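Peptidoglycan glycosyltransferase (Burkholderia ambifaria, PDB 5UY7) belongs to the penicillin-binding proteins and carries a transpeptidase-family domain whose fold is related to that of the serine beta-lactamases. Local coordinates at residues T436-V441 against A485-P490; S278-L283 against T330-T335. All blocks are in the same frame, centred on the assembly; numbering follows the deposited sequence.

In the fold
Along the chain from the N terminus, helix 273-282 comes first. Contact 2 closes the excursion that follows it, which runs through several short strands and helix 317-323 before helix 326-333 returns to Ala280. Contact 1 opens only later, on helix 428-442. It closes a loop holding strands 459-466 and 477-485 when segment 485-490 comes back to that helix. The two loops are thus in series, neither nested nor crossed, with centres about 20 Å apart. Contact 2 joins two helices of the transpeptidase-type domain, and contact 1 ties helix 428-442 to the loop joining adjacent antiparallel strands 477-485 and 492-499. They meet where Met437 CE packs on Leu281 CD1, 4.1 Å apart.

Contact 1: residues T436-V441 against A485-P490; sequences TMLETV and APMPNP
Glu439 OE2 is paired in a salt bridge with Arg457 NH2 and at the same time lies 3.5 Å from Met487 CB, so the carboxylate meets carbon across this contact while its charge is answered from outside the two segments. The two side chains slide past each other in opposite directions: Glu439 CG is 3.5 Å from Met487 CG, and Glu439 CD is 3.6 Å from Met487 CB. Glu439 reaches out extended beyond CG (chi2 -169°), which carries its carboxylate past the root of the methionine. In Met487 the bend at chi2 (-68°) brings CE to 4.0 Å from Leu438 CB. Leu438 also touches Pro274 of helix 273-282 and Met484 of strand 477-485, beside what appears to be the SxxK motif of the family. Met487 projects from the loop joining strands 477-485 and 492-499, a loop with cis peptides before both Pro486 and Pro488; Pro488 O is hydrogen-bonded to Arg435 NE, a second tie to helix 428-442. Within that helix, Thr440 OG1 donates to Met437 O at 2.7 Å, in the carbonyl plane and on a lone pair. The backbone of Arg457 is hydrogen-bonded to that of Met487, which places the arginine beside the loop as well as at the carboxylate. The contact itself is thus held by carbon packing, with the carboxylate lying along the methionine; the guanidinium of Arg457 probably stabilises the negative charge of Glu439.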
loop_
_atom_site.group_PDB
_atom_site.type_symbol
_atom_site.label_atom_id
_atom_site.label_comp_id
_atom_site.label_asym_id
_atom_site.label_seq_id
_atom_site.Cartn_x
_atom_site.Cartn_y
_atom_site.Cartn_z
ATOM N N THR A 436 -13.397 2.049 0.996
ATOM C CA THR A 436 -14.053 3.171 1.667
ATOM C C THR A 436 -13.159 3.738 2.764
ATOM O O THR A 436 -13.014 4.966 2.892
ATOM C CB THR A 436 -15.413 2.716 2.220
ATOM O OG1 THR A 436 -16.261 2.335 1.125
ATOM C CG2 THR A 436 -16.106 3.825 3.041
ATOM N N MET A 437 -12.523 2.860 3.549
ATOM C CA MET A 437 -11.624 3.331 4.599
ATOM C C MET A 437 -10.409 4.042 4.015
ATOM O O MET A 437 -9.938 5.037 4.576
ATOM C CB MET A 437 -11.187 2.157 5.474
ATOM C CG MET A 437 -12.350 1.487 6.190
ATOM S SD MET A 437 -11.728 0.026 7.043
ATOM C CE MET A 437 -13.256 -0.648 7.712
ATOM N N LEU A 438 -9.885 3.543 2.895
ATOM C CA LEU A 438 -8.700 4.173 2.307
ATOM C C LEU A 438 -8.986 5.598 1.844
ATOM O O LEU A 438 -8.085 6.442 1.860
ATOM C CB LEU A 438 -8.177 3.341 1.137
ATOM C CG LEU A 438 -7.508 2.009 1.483
ATOM C CD1 LEU A 438 -7.094 1.316 0.191
ATOM C CD2 LEU A 438 -6.292 2.183 2.407
ATOM N N GLU A 439 -10.219 5.882 1.415
ATOM C CA GLU A 439 -10.564 7.257 1.055
ATOM C C GLU A 439 -10.447 8.195 2.247
ATOM O O GLU A 439 -10.112 9.377 2.077
ATOM C CB GLU A 439 -11.988 7.342 0.504
ATOM C CG GLU A 439 -12.202 6.684 -0.822
ATOM C CD GLU A 439 -13.568 7.034 -1.417
ATOM O OE1 GLU A 439 -13.829 8.228 -1.665
ATOM O OE2 GLU A 439 -14.379 6.105 -1.584
ATOM N N THR A 440 -10.759 7.710 3.461
ATOM C CA THR A 440 -10.717 8.605 4.616
ATOM C C THR A 440 -9.296 9.028 4.955
ATOM O O THR A 440 -9.111 10.041 5.640
ATOM C CB THR A 440 -11.376 7.971 5.855
ATOM O OG1 THR A 440 -10.547 6.926 6.396
ATOM C CG2 THR A 440 -12.772 7.421 5.514
ATOM N N VAL A 441 -8.296 8.293 4.463
ATOM C CA VAL A 441 -6.898 8.595 4.764
ATOM C C VAL A 441 -6.501 9.955 4.201
ATOM O O VAL A 441 -5.704 10.682 4.804
ATOM C CB VAL A 441 -5.993 7.479 4.208
ATOM C CG1 VAL A 441 -4.526 7.872 4.329
ATOM C CG2 VAL A 441 -6.268 6.151 4.914
ATOM N N ALA A 485 -6.984 4.646 -7.727
ATOM C CA ALA A 485 -7.816 5.736 -8.226
ATOM C C ALA A 485 -8.558 5.263 -9.465
ATOM O O ALA A 485 -8.005 4.486 -10.243
ATOM C CB ALA A 485 -6.961 6.966 -8.576
ATOM N N PRO A 486 -9.790 5.722 -9.691
ATOM C CA PRO A 486 -10.611 6.544 -8.805
ATOM C C PRO A 486 -11.487 5.631 -7.968
ATOM O O PRO A 486 -11.848 4.552 -8.428
ATOM C CB PRO A 486 -11.450 7.375 -9.778
ATOM C CG PRO A 486 -11.648 6.467 -10.954
ATOM C CD PRO A 486 -10.428 5.554 -11.012
ATOM N N MET A 487 -11.841 6.052 -6.787
ATOM C CA MET A 487 -12.804 5.279 -6.028
ATOM C C MET A 487 -14.211 5.594 -6.530
ATOM O O MET A 487 -14.460 6.684 -7.064
ATOM C CB MET A 487 -12.677 5.613 -4.546
ATOM C CG MET A 487 -11.288 5.353 -3.975
ATOM S SD MET A 487 -10.903 3.589 -3.918
ATOM C CE MET A 487 -9.696 3.591 -2.576
ATOM N N PRO A 488 -15.168 4.665 -6.355
ATOM C CA PRO A 488 -15.025 3.397 -5.627
ATOM C C PRO A 488 -14.548 2.221 -6.465
ATOM O O PRO A 488 -14.326 1.145 -5.902
ATOM C CB PRO A 488 -16.438 3.129 -5.152
ATOM C CG PRO A 488 -17.263 3.628 -6.293
ATOM C CD PRO A 488 -16.556 4.875 -6.796
ATOM N N ASN A 489 -14.403 2.406 -7.778
ATOM C CA ASN A 489 -14.017 1.326 -8.687
ATOM C C ASN A 489 -12.710 1.703 -9.372
ATOM O O ASN A 489 -12.710 2.205 -10.506
ATOM C CB ASN A 489 -15.120 1.049 -9.704
ATOM C CG ASN A 489 -16.408 0.616 -9.041
ATOM O OD1 ASN A 489 -16.399 -0.227 -8.141
ATOM N ND2 ASN A 489 -17.514 1.211 -9.455
ATOM N N PRO A 490 -11.574 1.451 -8.732
ATOM C CA PRO A 490 -10.322 2.005 -9.254
ATOM C C PRO A 490 -9.889 1.378 -10.563
ATOM O O PRO A 490 -10.156 0.205 -10.859
ATOM C CB PRO A 490 -9.300 1.728 -8.144
ATOM C CG PRO A 490 -9.945 0.731 -7.235
ATOM C CD PRO A 490 -11.417 0.865 -7.388
#

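Contact 2: residues S278-L283 against T330-T335; sequences SLALDL and TKIAMT
Ala280 and Ile332 meet where two helices of the transpeptidase-type fold, 273-282 and 326-333, pack against each other. The tight part is a single methyl-to-methyl touch: Ala280 CB is 3.4 Å from Ile332 CG2, closer than ordinary van der Waals contact between carbons. With just a methyl on Ala280, the CA atoms of Ala280 and Ile332 come to 6.8 Å. In Ile332, chi1 (-69° to CG1) sets CG2 anti to the backbone N and leaves CG1 beside it; CG2, not the longer CG1-CD1 arm, makes the touch. Both residues are buried. Packing slackens toward the chain end that follows helix 326-333, where Thr335, partly exposed, brings OG1 no nearer than 4.3 Å to Ala280 CB. The looser side is therefore a marginal approach of a hydroxyl to a methyl, against the close carbon pair in the buried part. Other faces of the two helices pack on their neighbours: Leu279 and Ala333 both touch Met341 of helix 338-347, Thr330 packs on Ala378 of helix 374-381, and Ser278 and Leu281 lean on helix 428-442. Beyond the contact, Thr335 O receives a hydrogen bond from Arg285 NH1, linking this end of the segment to the chain just past helix 273-282. The hydroxyl of Thr335 folds back on its own segment: OG1 donates to Ile332 O at 2.7 Å, in the carbonyl plane with a C=O...O angle of 156°, and the same oxygen accepts Thr335 N at 3.1 Å.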
loop_
_atom_site.group_PDB
_atom_site.type_symbol
_atom_site.label_atom_id
_atom_site.label_comp_id
_atom_site.label_asym_id
_atom_site.label_seq_id
_atom_site.Cartn_x
_atom_site.Cartn_y
_atom_site.Cartn_z
ATOM N N SER A 278 -8.236 -5.702 6.576
ATOM C CA SER A 278 -8.898 -6.544 5.580
ATOM C C SER A 278 -9.087 -7.966 6.093
ATOM O O SER A 278 -10.172 -8.548 5.968
ATOM C CB SER A 278 -8.095 -6.572 4.277
ATOM O OG SER A 278 -8.106 -5.318 3.621
ATOM N N LEU A 279 -8.032 -8.551 6.661
ATOM C CA LEU A 279 -8.140 -9.941 7.093
ATOM C C LEU A 279 -9.128 -10.095 8.243
ATOM O O LEU A 279 -9.934 -11.029 8.246
ATOM C CB LEU A 279 -6.762 -10.481 7.494
ATOM C CG LEU A 279 -6.747 -11.960 7.885
ATOM C CD1 LEU A 279 -7.197 -12.855 6.730
ATOM C CD2 LEU A 279 -5.352 -12.342 8.373
ATOM N N ALA A 280 -9.092 -9.187 9.226
ATOM C CA ALA A 280 -10.027 -9.297 10.348
ATOM C C ALA A 280 -11.474 -9.140 9.888
ATOM O O ALA A 280 -12.376 -9.815 10.406
ATOM C CB ALA A 280 -9.680 -8.261 11.418
ATOM N N LEU A 281 -11.722 -8.251 8.924
ATOM C CA LEU A 281 -13.056 -8.177 8.325
ATOM C C LEU A 281 -13.414 -9.481 7.620
ATOM O O LEU A 281 -14.519 -10.016 7.794
ATOM C CB LEU A 281 -13.123 -7.015 7.328
ATOM C CG LEU A 281 -12.980 -5.619 7.937
ATOM C CD1 LEU A 281 -12.795 -4.588 6.822
ATOM C CD2 LEU A 281 -14.236 -5.303 8.750
ATOM N N ASP A 282 -12.486 -10.002 6.811
ATOM C CA ASP A 282 -12.764 -11.186 6.008
ATOM C C ASP A 282 -13.029 -12.404 6.884
ATOM O O ASP A 282 -13.845 -13.267 6.531
ATOM C CB ASP A 282 -11.589 -11.450 5.065
ATOM C CG ASP A 282 -12.028 -11.883 3.683
ATOM O OD1 ASP A 282 -12.940 -11.240 3.113
ATOM O OD2 ASP A 282 -11.457 -12.866 3.171
ATOM N N LEU A 283 -12.335 -12.504 8.018
ATOM C CA LEU A 283 -12.543 -13.599 8.959
ATOM C C LEU A 283 -13.734 -13.366 9.872
ATOM O O LEU A 283 -14.008 -14.216 10.729
ATOM C CB LEU A 283 -11.278 -13.816 9.797
ATOM C CG LEU A 283 -10.077 -14.300 8.985
ATOM C CD1 LEU A 283 -8.814 -14.383 9.835
ATOM C CD2 LEU A 283 -10.406 -15.657 8.378
ATOM N N THR A 330 -2.792 -3.273 16.233
ATOM C CA THR A 330 -2.376 -4.348 17.127
ATOM C C THR A 330 -3.579 -5.054 17.732
ATOM O O THR A 330 -3.639 -6.287 17.751
ATOM C CB THR A 330 -1.483 -3.787 18.232
ATOM O OG1 THR A 330 -0.269 -3.293 17.656
ATOM C CG2 THR A 330 -1.160 -4.872 19.278
ATOM N N LYS A 331 -4.545 -4.288 18.244
ATOM C CA LYS A 331 -5.667 -4.929 18.923
ATOM C C LYS A 331 -6.511 -5.730 17.941
ATOM O O LYS A 331 -7.015 -6.809 18.283
ATOM C CB LYS A 331 -6.508 -3.885 19.663
ATOM C CG LYS A 331 -5.760 -3.285 20.862
ATOM C CD LYS A 331 -6.681 -2.475 21.740
ATOM C CE LYS A 331 -5.938 -1.935 22.944
ATOM N NZ LYS A 331 -6.902 -1.404 23.936
ATOM N N ILE A 332 -6.654 -5.229 16.713
ATOM C CA ILE A 332 -7.338 -5.992 15.676
ATOM C C ILE A 332 -6.542 -7.246 15.330
ATOM O O ILE A 332 -7.102 -8.341 15.198
ATOM C CB ILE A 332 -7.576 -5.090 14.453
ATOM C CG1 ILE A 332 -8.610 -4.016 14.800
ATOM C CG2 ILE A 332 -8.018 -5.904 13.261
ATOM C CD1 ILE A 332 -8.734 -2.924 13.704
ATOM N N ALA A 333 -5.216 -7.118 15.221
ATOM C CA ALA A 333 -4.388 -8.285 14.932
ATOM C C ALA A 333 -4.518 -9.354 16.007
ATOM O O ALA A 333 -4.427 -10.549 15.703
ATOM C CB ALA A 333 -2.920 -7.870 14.797
ATOM N N MET A 334 -4.726 -8.955 17.263
ATOM C CA MET A 334 -4.805 -9.937 18.339
ATOM C C MET A 334 -6.082 -10.771 18.299
ATOM O O MET A 334 -6.170 -11.760 19.034
ATOM C CB MET A 334 -4.659 -9.235 19.692
ATOM C CG MET A 334 -3.277 -8.622 19.919
ATOM S SD MET A 334 -1.937 -9.838 19.941
ATOM C CE MET A 334 -1.219 -9.603 18.324
ATOM N N THR A 335 -7.057 -10.411 17.459
ATOM C CA THR A 335 -8.211 -11.264 17.219
ATOM C C THR A 335 -7.907 -12.397 16.253
ATOM O O THR A 335 -8.793 -13.211 15.987
ATOM C CB THR A 335 -9.398 -10.453 16.673
ATOM O OG1 THR A 335 -9.147 -10.075 15.316
ATOM C CG2 THR A 335 -9.641 -9.201 17.509
#